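Local atomic coordinates of genome polyprotein (Chicken sicinivirus JSY, PDB entry 6QWT), a protein that supplies the proteins of the virus, this piece being its 3D polymerase, an RNA-dependent RNA polymerase that copies the viral RNA genome. Residues S314-H319 and P342-S347; P36-L39 and R45-A48; E93-T98 and Y132-E137; Q407-T412 and T422-L427. One frame throughout, in Å; residues are numbered along the deposited sequence.

Interaction 1. Residues S314-H319 and P342-S347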
loop_
_atom_site.group_PDB
_atom_site.type_symbol
_atom_site.label_atom_id
_atom_site.label_comp_id
_atom_site.label_asym_id
_atom_site.label_seq_id
_atom_site.Cartn_x
_atom_site.Cartn_y
_atom_site.Cartn_z
ATOM N N SER A 314 -7.811 9.849 -16.658
ATOM C CA SER A 314 -7.723 9.624 -18.098
ATOM C C SER A 314 -8.925 8.840 -18.613
ATOM O O SER A 314 -9.285 8.951 -19.792
ATOM C CB SER A 314 -6.416 8.904 -18.452
ATOM O OG SER A 314 -6.501 7.513 -18.193
ATOM N N ALA A 315 -9.559 8.050 -17.744
ATOM C CA ALA A 315 -10.784 7.348 -18.109
ATOM C C ALA A 315 -11.992 8.276 -18.074
ATOM O O ALA A 315 -12.836 8.242 -18.978
ATOM C CB ALA A 315 -11.009 6.161 -17.168
ATOM N N MET A 316 -12.092 9.107 -17.037
ATOM C CA MET A 316 -13.236 10.001 -16.916
ATOM C C MET A 316 -13.199 11.103 -17.971
ATOM O O MET A 316 -14.256 11.569 -18.414
ATOM C CB MET A 316 -13.281 10.582 -15.499
ATOM C CG MET A 316 -13.226 9.509 -14.401
ATOM S SD MET A 316 -13.191 10.129 -12.693
ATOM C CE MET A 316 -12.416 11.709 -12.940
ATOM N N LEU A 317 -12.002 11.504 -18.410
ATOM C CA LEU A 317 -11.881 12.547 -19.421
ATOM C C LEU A 317 -12.478 12.137 -20.762
ATOM O O LEU A 317 -12.784 13.010 -21.580
ATOM C CB LEU A 317 -10.412 12.932 -19.603
ATOM C CG LEU A 317 -9.877 13.946 -18.591
ATOM C CD1 LEU A 317 -8.366 14.057 -18.700
ATOM C CD2 LEU A 317 -10.544 15.299 -18.789
ATOM N N THR A 318 -12.644 10.838 -21.011
ATOM C CA THR A 318 -13.280 10.378 -22.237
ATOM C C THR A 318 -14.801 10.341 -22.143
ATOM O O THR A 318 -15.462 10.083 -23.154
ATOM C CB THR A 318 -12.763 8.985 -22.624
ATOM O OG1 THR A 318 -13.309 8.004 -21.736
ATOM C CG2 THR A 318 -11.240 8.938 -22.555
ATOM N N HIS A 319 -15.370 10.595 -20.970
ATOM C CA HIS A 319 -16.822 10.607 -20.837
ATOM C C HIS A 319 -17.380 11.941 -21.322
ATOM O O HIS A 319 -16.868 12.996 -20.935
ATOM C CB HIS A 319 -17.238 10.363 -19.390
ATOM C CG HIS A 319 -18.686 10.017 -19.232
ATOM N ND1 HIS A 319 -19.695 10.950 -19.351
ATOM C CD2 HIS A 319 -19.297 8.835 -18.977
ATOM C CE1 HIS A 319 -20.863 10.361 -19.169
ATOM N NE2 HIS A 319 -20.650 9.077 -18.940
ATOM N N PRO A 342 -21.868 14.992 -13.093
ATOM C CA PRO A 342 -22.740 13.827 -12.896
ATOM C C PRO A 342 -21.971 12.536 -12.615
ATOM O O PRO A 342 -20.777 12.445 -12.903
ATOM C CB PRO A 342 -23.494 13.727 -14.226
ATOM C CG PRO A 342 -22.581 14.362 -15.220
ATOM C CD PRO A 342 -21.916 15.485 -14.482
ATOM N N SER A 343 -22.664 11.549 -12.055
ATOM C CA SER A 343 -22.014 10.319 -11.624
ATOM C C SER A 343 -21.595 9.481 -12.826
ATOM O O SER A 343 -22.398 9.219 -13.725
ATOM C CB SER A 343 -22.951 9.520 -10.722
ATOM O OG SER A 343 -22.360 8.295 -10.331
ATOM N N ILE A 344 -20.333 9.060 -12.836
ATOM C CA ILE A 344 -19.804 8.166 -13.859
ATOM C C ILE A 344 -19.741 6.765 -13.268
ATOM O O ILE A 344 -19.078 6.542 -12.248
ATOM C CB ILE A 344 -18.423 8.628 -14.350
ATOM C CG1 ILE A 344 -18.531 9.997 -15.024
ATOM C CG2 ILE A 344 -17.826 7.604 -15.306
ATOM C CD1 ILE A 344 -17.230 10.507 -15.604
ATOM N N HIS A 345 -20.437 5.825 -13.897
ATOM C CA HIS A 345 -20.507 4.474 -13.365
ATOM C C HIS A 345 -19.177 3.754 -13.583
ATOM O O HIS A 345 -18.528 3.946 -14.617
ATOM C CB HIS A 345 -21.646 3.703 -14.033
ATOM C CG HIS A 345 -22.079 2.483 -13.284
ATOM N ND1 HIS A 345 -21.485 1.250 -13.462
ATOM C CD2 HIS A 345 -23.059 2.300 -12.368
ATOM C CE1 HIS A 345 -22.077 0.363 -12.683
ATOM N NE2 HIS A 345 -23.035 0.974 -12.008
ATOM N N PRO A 346 -18.736 2.931 -12.629
ATOM C CA PRO A 346 -17.476 2.192 -12.818
ATOM C C PRO A 346 -17.503 1.241 -13.999
ATOM O O PRO A 346 -16.434 0.788 -14.429
ATOM C CB PRO A 346 -17.301 1.438 -11.491
ATOM C CG PRO A 346 -18.647 1.451 -10.849
ATOM C CD PRO A 346 -19.300 2.720 -11.286
ATOM N N SER A 347 -18.682 0.914 -14.532
ATOM C CA SER A 347 -18.747 0.179 -15.793
ATOM C C SER A 347 -18.019 0.930 -16.897
ATOM O O SER A 347 -17.274 0.332 -17.682
ATOM C CB SER A 347 -20.203 -0.058 -16.190
ATOM O OG SER A 347 -20.684 -1.271 -15.646
#

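Interaction 2. Residues P36-L39 and R45-A48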
loop_
_atom_site.group_PDB
_atom_site.type_symbol
_atom_site.label_atom_id
_atom_site.label_comp_id
_atom_site.label_asym_id
_atom_site.label_seq_id
_atom_site.Cartn_x
_atom_site.Cartn_y
_atom_site.Cartn_z
ATOM N N PRO A 36 -2.971 -19.582 5.928
ATOM C CA PRO A 36 -1.728 -18.995 5.409
ATOM C C PRO A 36 -1.533 -19.309 3.933
ATOM O O PRO A 36 -1.826 -20.413 3.471
ATOM C CB PRO A 36 -0.643 -19.646 6.272
ATOM C CG PRO A 36 -1.342 -19.996 7.546
ATOM C CD PRO A 36 -2.733 -20.391 7.136
ATOM N N ALA A 37 -1.035 -18.318 3.195
ATOM C CA ALA A 37 -0.837 -18.466 1.760
ATOM C C ALA A 37 0.138 -19.597 1.456
ATOM O O ALA A 37 1.013 -19.931 2.262
ATOM C CB ALA A 37 -0.313 -17.165 1.152
ATOM N N VAL A 38 -0.022 -20.185 0.274
ATOM C CA VAL A 38 0.884 -21.226 -0.193
ATOM C C VAL A 38 2.263 -20.616 -0.423
ATOM O O VAL A 38 2.423 -19.682 -1.217
ATOM C CB VAL A 38 0.346 -21.887 -1.468
ATOM C CG1 VAL A 38 1.376 -22.849 -2.051
ATOM C CG2 VAL A 38 -0.959 -22.604 -1.182
ATOM N N LEU A 39 3.270 -21.137 0.272
ATOM C CA LEU A 39 4.640 -20.701 0.046
ATOM C C LEU A 39 5.510 -21.753 -0.624
ATOM O O LEU A 39 6.488 -21.389 -1.283
ATOM C CB LEU A 39 5.293 -20.270 1.369
ATOM C CG LEU A 39 4.562 -19.177 2.161
ATOM C CD1 LEU A 39 5.289 -18.869 3.459
ATOM C CD2 LEU A 39 4.385 -17.906 1.333
ATOM N N ARG A 45 -2.115 -28.526 -0.070
ATOM C CA ARG A 45 -3.414 -27.875 -0.179
ATOM C C ARG A 45 -3.727 -27.395 -1.591
ATOM O O ARG A 45 -4.864 -26.979 -1.844
ATOM C CB ARG A 45 -3.495 -26.692 0.790
ATOM C CG ARG A 45 -3.463 -27.081 2.261
ATOM C CD ARG A 45 -3.314 -25.857 3.146
ATOM N NE ARG A 45 -2.138 -25.072 2.784
ATOM C CZ ARG A 45 -1.976 -23.788 3.082
ATOM N NH1 ARG A 45 -2.917 -23.139 3.755
ATOM N NH2 ARG A 45 -0.874 -23.150 2.707
ATOM N N THR A 46 -2.764 -27.441 -2.511
ATOM C CA THR A 46 -2.967 -26.974 -3.874
ATOM C C THR A 46 -2.383 -27.974 -4.864
ATOM O O THR A 46 -1.426 -28.692 -4.561
ATOM C CB THR A 46 -2.330 -25.586 -4.106
ATOM O OG1 THR A 46 -2.602 -25.147 -5.444
ATOM C CG2 THR A 46 -0.820 -25.634 -3.894
ATOM N N GLU A 47 -2.980 -28.016 -6.053
ATOM C CA GLU A 47 -2.451 -28.786 -7.170
ATOM C C GLU A 47 -1.614 -27.938 -8.117
ATOM O O GLU A 47 -1.035 -28.478 -9.065
ATOM C CB GLU A 47 -3.596 -29.447 -7.948
ATOM C CG GLU A 47 -4.514 -30.300 -7.092
ATOM C CD GLU A 47 -3.872 -31.606 -6.679
ATOM O OE1 GLU A 47 -3.705 -32.485 -7.551
ATOM O OE2 GLU A 47 -3.532 -31.755 -5.485
ATOM N N ALA A 48 -1.535 -26.633 -7.882
ATOM C CA ALA A 48 -0.825 -25.714 -8.755
ATOM C C ALA A 48 0.595 -25.470 -8.254
ATOM O O ALA A 48 0.979 -25.862 -7.149
ATOM C CB ALA A 48 -1.585 -24.388 -8.866
#

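Interaction 3. Residues E93-T98 and Y132-E137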
loop_
_atom_site.group_PDB
_atom_site.type_symbol
_atom_site.label_atom_id
_atom_site.label_comp_id
_atom_site.label_asym_id
_atom_site.label_seq_id
_atom_site.Cartn_x
_atom_site.Cartn_y
_atom_site.Cartn_z
ATOM N N GLU A 93 18.096 13.960 7.677
ATOM C CA GLU A 93 16.644 14.070 7.793
ATOM C C GLU A 93 15.954 12.848 7.202
ATOM O O GLU A 93 14.974 12.350 7.767
ATOM C CB GLU A 93 16.153 15.345 7.110
ATOM C CG GLU A 93 16.228 16.584 7.983
ATOM C CD GLU A 93 15.941 17.860 7.215
ATOM O OE1 GLU A 93 16.272 17.922 6.012
ATOM O OE2 GLU A 93 15.386 18.804 7.818
ATOM N N ALA A 94 16.451 12.350 6.068
ATOM C CA ALA A 94 15.849 11.169 5.460
ATOM C C ALA A 94 15.983 9.947 6.359
ATOM O O ALA A 94 15.127 9.056 6.326
ATOM C CB ALA A 94 16.478 10.900 4.093
ATOM N N ILE A 95 17.035 9.895 7.176
ATOM C CA ILE A 95 17.235 8.761 8.071
ATOM C C ILE A 95 16.414 8.921 9.345
ATOM O O ILE A 95 15.684 8.010 9.748
ATOM C CB ILE A 95 18.734 8.592 8.388
ATOM C CG1 ILE A 95 19.495 8.138 7.141
ATOM C CG2 ILE A 95 18.931 7.609 9.537
ATOM C CD1 ILE A 95 20.998 8.232 7.277
ATOM N N ASN A 96 16.511 10.088 9.990
ATOM C CA ASN A 96 15.943 10.289 11.317
ATOM C C ASN A 96 14.573 10.954 11.316
ATOM O O ASN A 96 13.855 10.845 12.315
ATOM C CB ASN A 96 16.903 11.119 12.174
ATOM C CG ASN A 96 18.225 10.416 12.404
ATOM O OD1 ASN A 96 18.318 9.495 13.217
ATOM N ND2 ASN A 96 19.254 10.839 11.680
ATOM N N GLY A 97 14.194 11.640 10.248
ATOM C CA GLY A 97 12.864 12.198 10.134
ATOM C C GLY A 97 12.851 13.707 10.318
ATOM O O GLY A 97 13.860 14.348 10.617
ATOM N N THR A 98 11.662 14.271 10.111
ATOM C CA THR A 98 11.404 15.700 10.233
ATOM C C THR A 98 10.108 15.880 11.020
ATOM O O THR A 98 9.449 14.882 11.338
ATOM C CB THR A 98 11.298 16.364 8.853
ATOM O OG1 THR A 98 10.025 16.059 8.269
ATOM C CG2 THR A 98 12.417 15.910 7.917
ATOM N N TYR A 132 20.903 9.113 14.076
ATOM C CA TYR A 132 21.547 8.007 13.383
ATOM C C TYR A 132 22.367 8.538 12.216
ATOM O O TYR A 132 21.874 9.340 11.416
ATOM C CB TYR A 132 20.508 7.007 12.877
ATOM C CG TYR A 132 19.912 6.131 13.949
ATOM C CD1 TYR A 132 20.689 5.197 14.621
ATOM C CD2 TYR A 132 18.569 6.234 14.289
ATOM C CE1 TYR A 132 20.146 4.391 15.603
ATOM C CE2 TYR A 132 18.017 5.431 15.269
ATOM C CZ TYR A 132 18.812 4.511 15.923
ATOM O OH TYR A 132 18.269 3.707 16.900
ATOM N N HIS A 133 23.615 8.085 12.122
ATOM C CA HIS A 133 24.480 8.414 11.008
ATOM C C HIS A 133 24.855 7.149 10.248
ATOM O O HIS A 133 25.082 6.105 10.867
ATOM C CB HIS A 133 25.759 9.121 11.481
ATOM C CG HIS A 133 25.511 10.438 12.147
ATOM N ND1 HIS A 133 25.994 11.628 11.644
ATOM C CD2 HIS A 133 24.834 10.754 13.277
ATOM C CE1 HIS A 133 25.622 12.620 12.435
ATOM N NE2 HIS A 133 24.917 12.116 13.433
ATOM N N PRO A 134 24.921 7.203 8.921
ATOM C CA PRO A 134 25.323 6.012 8.165
ATOM C C PRO A 134 26.803 5.714 8.354
ATOM O O PRO A 134 27.628 6.622 8.473
ATOM C CB PRO A 134 25.010 6.391 6.713
ATOM C CG PRO A 134 25.132 7.882 6.693
ATOM C CD PRO A 134 24.646 8.354 8.041
ATOM N N CYS A 135 27.131 4.420 8.390
ATOM C CA CYS A 135 28.525 4.015 8.392
ATOM C C CYS A 135 29.175 4.430 7.073
ATOM O O CYS A 135 28.479 4.667 6.081
ATOM C CB CYS A 135 28.639 2.505 8.607
ATOM S SG CYS A 135 27.880 1.499 7.315
ATOM N N PRO A 136 30.508 4.545 7.039
ATOM C CA PRO A 136 31.168 5.015 5.809
ATOM C C PRO A 136 30.799 4.225 4.563
ATOM O O PRO A 136 30.843 4.777 3.455
ATOM C CB PRO A 136 32.659 4.873 6.144
ATOM C CG PRO A 136 32.716 5.030 7.623
ATOM C CD PRO A 136 31.466 4.383 8.149
ATOM N N GLU A 137 30.421 2.955 4.708
ATOM C CA GLU A 137 30.065 2.152 3.544
ATOM C C GLU A 137 28.638 2.424 3.083
ATOM O O GLU A 137 28.370 2.451 1.876
ATOM C CB GLU A 137 30.253 0.668 3.855
ATOM C CG GLU A 137 31.708 0.220 3.857
ATOM C CD GLU A 137 32.330 0.278 5.241
ATOM O OE1 GLU A 137 31.662 -0.138 6.213
ATOM O OE2 GLU A 137 33.486 0.737 5.357
#

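Interaction 4. Residues Q407-T412 and T422-L427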
loop_
_atom_site.group_PDB
_atom_site.type_symbol
_atom_site.label_atom_id
_atom_site.label_comp_id
_atom_site.label_asym_id
_atom_site.label_seq_id
_atom_site.Cartn_x
_atom_site.Cartn_y
_atom_site.Cartn_z
ATOM N N GLN A 407 -10.839 -13.873 11.696
ATOM C CA GLN A 407 -9.892 -14.842 11.153
ATOM C C GLN A 407 -8.483 -14.620 11.692
ATOM O O GLN A 407 -7.780 -15.588 12.003
ATOM C CB GLN A 407 -9.891 -14.777 9.625
ATOM C CG GLN A 407 -11.213 -15.157 8.978
ATOM C CD GLN A 407 -11.644 -16.578 9.293
ATOM O OE1 GLN A 407 -10.896 -17.533 9.072
ATOM N NE2 GLN A 407 -12.857 -16.725 9.812
ATOM N N SER A 408 -8.052 -13.360 11.809
ATOM C CA SER A 408 -6.676 -13.086 12.218
ATOM C C SER A 408 -6.398 -13.576 13.631
ATOM O O SER A 408 -5.272 -13.991 13.931
ATOM C CB SER A 408 -6.375 -11.590 12.123
ATOM O OG SER A 408 -6.361 -11.152 10.776
ATOM N N VAL A 409 -7.403 -13.537 14.510
ATOM C CA VAL A 409 -7.184 -13.908 15.901
ATOM C C VAL A 409 -6.866 -15.387 16.046
ATOM O O VAL A 409 -6.310 -15.802 17.069
ATOM C CB VAL A 409 -8.407 -13.524 16.758
ATOM C CG1 VAL A 409 -9.547 -14.508 16.540
ATOM C CG2 VAL A 409 -8.020 -13.447 18.229
ATOM N N MET A 410 -7.190 -16.194 15.041
ATOM C CA MET A 410 -6.967 -17.631 15.091
ATOM C C MET A 410 -5.556 -18.024 14.668
ATOM O O MET A 410 -5.259 -19.221 14.586
ATOM C CB MET A 410 -8.009 -18.344 14.224
ATOM C CG MET A 410 -9.444 -17.910 14.534
ATOM S SD MET A 410 -10.713 -19.091 14.026
ATOM C CE MET A 410 -10.859 -18.712 12.278
ATOM N N TRP A 411 -4.680 -17.054 14.420
ATOM C CA TRP A 411 -3.317 -17.330 13.992
ATOM C C TRP A 411 -2.363 -16.371 14.686
ATOM O O TRP A 411 -2.747 -15.278 15.115
ATOM C CB TRP A 411 -3.165 -17.211 12.470
ATOM C CG TRP A 411 -4.101 -18.092 11.708
ATOM C CD1 TRP A 411 -5.387 -17.807 11.351
ATOM C CD2 TRP A 411 -3.831 -19.412 11.215
ATOM N NE1 TRP A 411 -5.932 -18.865 10.661
ATOM C CE2 TRP A 411 -4.997 -19.863 10.566
ATOM C CE3 TRP A 411 -2.714 -20.253 11.258
ATOM C CZ2 TRP A 411 -5.081 -21.118 9.965
ATOM C CZ3 TRP A 411 -2.798 -21.499 10.661
ATOM C CH2 TRP A 411 -3.974 -21.920 10.024
ATOM N N THR A 412 -1.107 -16.792 14.790
ATOM C CA THR A 412 -0.069 -15.980 15.404
ATOM C C THR A 412 1.245 -16.212 14.675
ATOM O O THR A 412 1.431 -17.225 13.999
ATOM C CB THR A 412 0.090 -16.295 16.898
ATOM O OG1 THR A 412 1.091 -15.440 17.463
ATOM C CG2 THR A 412 0.498 -17.747 17.102
ATOM N N THR A 422 -4.700 -7.635 21.634
ATOM C CA THR A 422 -4.762 -6.199 21.883
ATOM C C THR A 422 -4.891 -5.410 20.584
ATOM O O THR A 422 -5.701 -4.481 20.493
ATOM C CB THR A 422 -3.528 -5.753 22.667
ATOM O OG1 THR A 422 -3.536 -6.370 23.960
ATOM C CG2 THR A 422 -3.519 -4.245 22.837
ATOM N N SER A 423 -4.112 -5.772 19.560
ATOM C CA SER A 423 -4.132 -4.994 18.325
ATOM C C SER A 423 -5.437 -5.177 17.556
ATOM O O SER A 423 -5.843 -4.279 16.810
ATOM C CB SER A 423 -2.933 -5.362 17.450
ATOM O OG SER A 423 -2.840 -6.762 17.287
ATOM N N LEU A 424 -6.105 -6.322 17.716
ATOM C CA LEU A 424 -7.392 -6.528 17.065
ATOM C C LEU A 424 -8.534 -5.830 17.793
ATOM O O LEU A 424 -9.548 -5.507 17.163
ATOM C CB LEU A 424 -7.685 -8.025 16.938
ATOM C CG LEU A 424 -6.707 -8.793 16.038
ATOM C CD1 LEU A 424 -6.993 -10.285 16.066
ATOM C CD2 LEU A 424 -6.733 -8.270 14.604
ATOM N N CYS A 425 -8.388 -5.583 19.098
ATOM C CA CYS A 425 -9.382 -4.792 19.815
ATOM C C CYS A 425 -9.518 -3.402 19.207
ATOM O O CYS A 425 -10.619 -2.842 19.162
ATOM C CB CYS A 425 -9.005 -4.696 21.291
ATOM S SG CYS A 425 -9.175 -6.250 22.184
ATOM N N TYR A 426 -8.408 -2.831 18.730
ATOM C CA TYR A 426 -8.449 -1.512 18.112
ATOM C C TYR A 426 -9.279 -1.498 16.837
ATOM O O TYR A 426 -9.757 -0.432 16.432
ATOM C CB TYR A 426 -7.033 -1.025 17.806
ATOM C CG TYR A 426 -6.174 -0.825 19.031
ATOM C CD1 TYR A 426 -4.991 -1.534 19.197
ATOM C CD2 TYR A 426 -6.543 0.078 20.023
ATOM C CE1 TYR A 426 -4.199 -1.354 20.317
ATOM C CE2 TYR A 426 -5.755 0.265 21.150
ATOM C CZ TYR A 426 -4.585 -0.454 21.290
ATOM O OH TYR A 426 -3.792 -0.277 22.402
ATOM N N LEU A 427 -9.456 -2.654 16.196
ATOM C CA LEU A 427 -10.250 -2.746 14.979
ATOM C C LEU A 427 -11.700 -3.111 15.260
ATOM O O LEU A 427 -12.608 -2.581 14.611
ATOM C CB LEU A 427 -9.634 -3.779 14.026
ATOM C CG LEU A 427 -8.169 -3.568 13.629
ATOM C CD1 LEU A 427 -7.682 -4.709 12.749
ATOM C CD2 LEU A 427 -8.001 -2.237 12.920
#

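Interaction 1. Residues S314-H319 and P342-S347
Ile344 sets CG1 anti to its carbonyl carbon (chi1 -63°) and continues straight on to CD1 (chi2 -177°), which carries CD1 to the CB atoms of Met316 and His319. This is the palm of the polymerase: 314-319 holds the last part of helix 298-316 and the turn after it, and 342-347 leads from strand 335-340, the second arm of the Gly-Asp-Asp hairpin, into helix 346-356. A type I turn from Met316 to His319, closed by His319 N on Met316 O at 3.0 Å, brings both residues to the same isoleucine. On the Met316 side the contact is plain and apolar, CD1 of Ile344 lying 4.0 Å from Met316 CB. His319 has its ring anti to the backbone N (chi1 -165°) and slides past Ile344 in the opposite direction, taking Ile344 CG1 over one face, off-centre toward the rim. The ring has two further holds: ND1 is hydrogen-bonded to Asp321 N, and Phe348 of helix 346-356 meets it edge-to-face. Nothing polar crosses between the segments. At the start of that helix His345 is the N-cap, its ND1 accepting from Ser347 N at 3.0 Å. The closest touch of the contact itself is Ile344 CD1 on His319 CB, 3.8 Å.

Interaction 2. Residues P36-L39 and R45-A48
Val38 and Thr46 make the buried half of this contact, and Arg45, reaching along the loop to Pro36, makes the half that is partly open to solvent. In the buried half, Thr46 CG2 sits against both methyls of Val38, 4.0 Å from CG1 and 4.1 Å from CG2. Thr46 can offer its methyl because its hydroxyl points another way: OG1 is anti to the backbone N (chi1 -178°), where it bonds to Ala168 O and accepts from Ala48 N at 3.0 Å. That last bond closes an ST turn, which bends the chain just ahead of helix 50-54. The loop lies within what should be the fingers of the polymerase. Val167 packs on both Val38 and Arg45; it belongs to helix 164-168, which falls within the region corresponding to motif F of picornaviral polymerases.

On the more open side the packing gives way to polar contacts. Arg45 meets Pro36 end-on, NH1 at 2.9 Å and NH2 at 3.0 Å from the one carbonyl oxygen, Pro36 O, which lies near the guanidinium plane. The two bonds are bent, with N-H...O angles of 145° and 143°, as a single atom shared by both nitrogens requires. Salt bridges from NH1 to Glu35 and from NH2 to Asp43 further fix the rotation of the group, and the two carboxylates would offset its charge.

Interaction 3. Residues E93-T98 and Y132-E137
Tyr132, Ile95 and Asn96 bury most of the surface here, and Asn96 does the polar work. With CG anti to its carbonyl carbon (chi1 -63°), Asn96 turns its amide to the strand and meets the main chain of Tyr132 twice: OD1 accepts from Tyr132 N at 2.8 Å, and ND2 gives a hydrogen to Tyr132 O at 3.0 Å. The second bond lies in the carbonyl plane, on a lone pair of Tyr132 O, and is nearly straight at 163°. In the first, the N-H is well aimed, but it reaches OD1 tilted from the amide plane. Because ND2 also bonds to Leu92 O, one turn back in its own helix, the amide is held by three bonds and its rotation is fixed.

The side chain of Asn96 thus stands in for a neighbouring strand, pairing with the first residue of strand 132-134 where it forms a beta hairpin with 124-126. It joins that hairpin, probably part of the fingers, to the C-terminal end of helix 91-96.

Tyr132 starts its CB toward the helix, but the phenol then leads away, toward Met106 and Arg121. Its ring still passes Asn96, Tyr132 CD2 lying 3.4 Å from Asn96 OD1 with the amide and ring planes nearly parallel. Ile95 divides its branches: CG2 lies 3.7 Å from Tyr132 CB, and CD1 lies 3.7 Å from Pro134 CD, two residues along the strand. Phe124 of the partner strand and Ile184 of helix 180-189 also pack on Ile95.

Interaction 4. Residues Q407-T412 and T422-L427
A small apolar contact without hydrogen bonds, this is a leucine of helix 417-428 pushed against the turn that follows helix 402-408, in the thumb of the polymerase. Leu424 makes the whole of its side. With CG anti to the carbonyl carbon (chi1 -64°) and an extended chi2, its CD1 reaches the backbone at Ser408-Val409, lying 3.6 Å from Val409 CB and also 3.6 Å from Val409 N. The two side chains cross at a slant, and Val409 CG2 is a little farther from the same methyl, Leu424 CD1, at 4.0 Å. Both methyls of the leucine, Leu424 CD1 and Leu424 CD2, also lie 4.2 Å from Ser408 CB.

Ser408 turns its CB toward the leucine while its hydroxyl is engaged in its own helix, OG bonding to Thr404 O. A type I beta turn from Ser408 to Trp411, with Trp411 N on Ser408 O at 3.2 Å, takes the chain out of the helix and into strand 411-412. That strand pairs antiparallel with 22-23, near the N terminus, a link consistent with the fingers-to-thumb bridging that encloses the active site in picornaviral polymerases.

Helix 433-449 closes in on the same place: its Trp439 packs on Leu424 and its Val443 on Val409, so the two residues that meet across the contact each have a second apolar neighbour from one and the same helix.

From the N terminus the four contacts follow one another in series, none nested in or crossing another. Interaction 2 closes first, across five intervening residues, within the loop that leads from strand 34-36 to helix 50-54. Interaction 3 spans 33 residues to join helix 91-96 to the hairpin of 124-126 and 132-134. Interaction 1 then closes round the palm hairpin of strands 327-332 and 335-340, on the other side of the chain's centre from interaction 3, their centres about 45 Å apart. Interaction 4 comes last, closing nine residues within the thumb. Only interactions 2 and 4 touch: Pro36 CD packs 3.5 Å from Trp411 CH2, linking the loop of interaction 2, probably in the fingers, to the thumb.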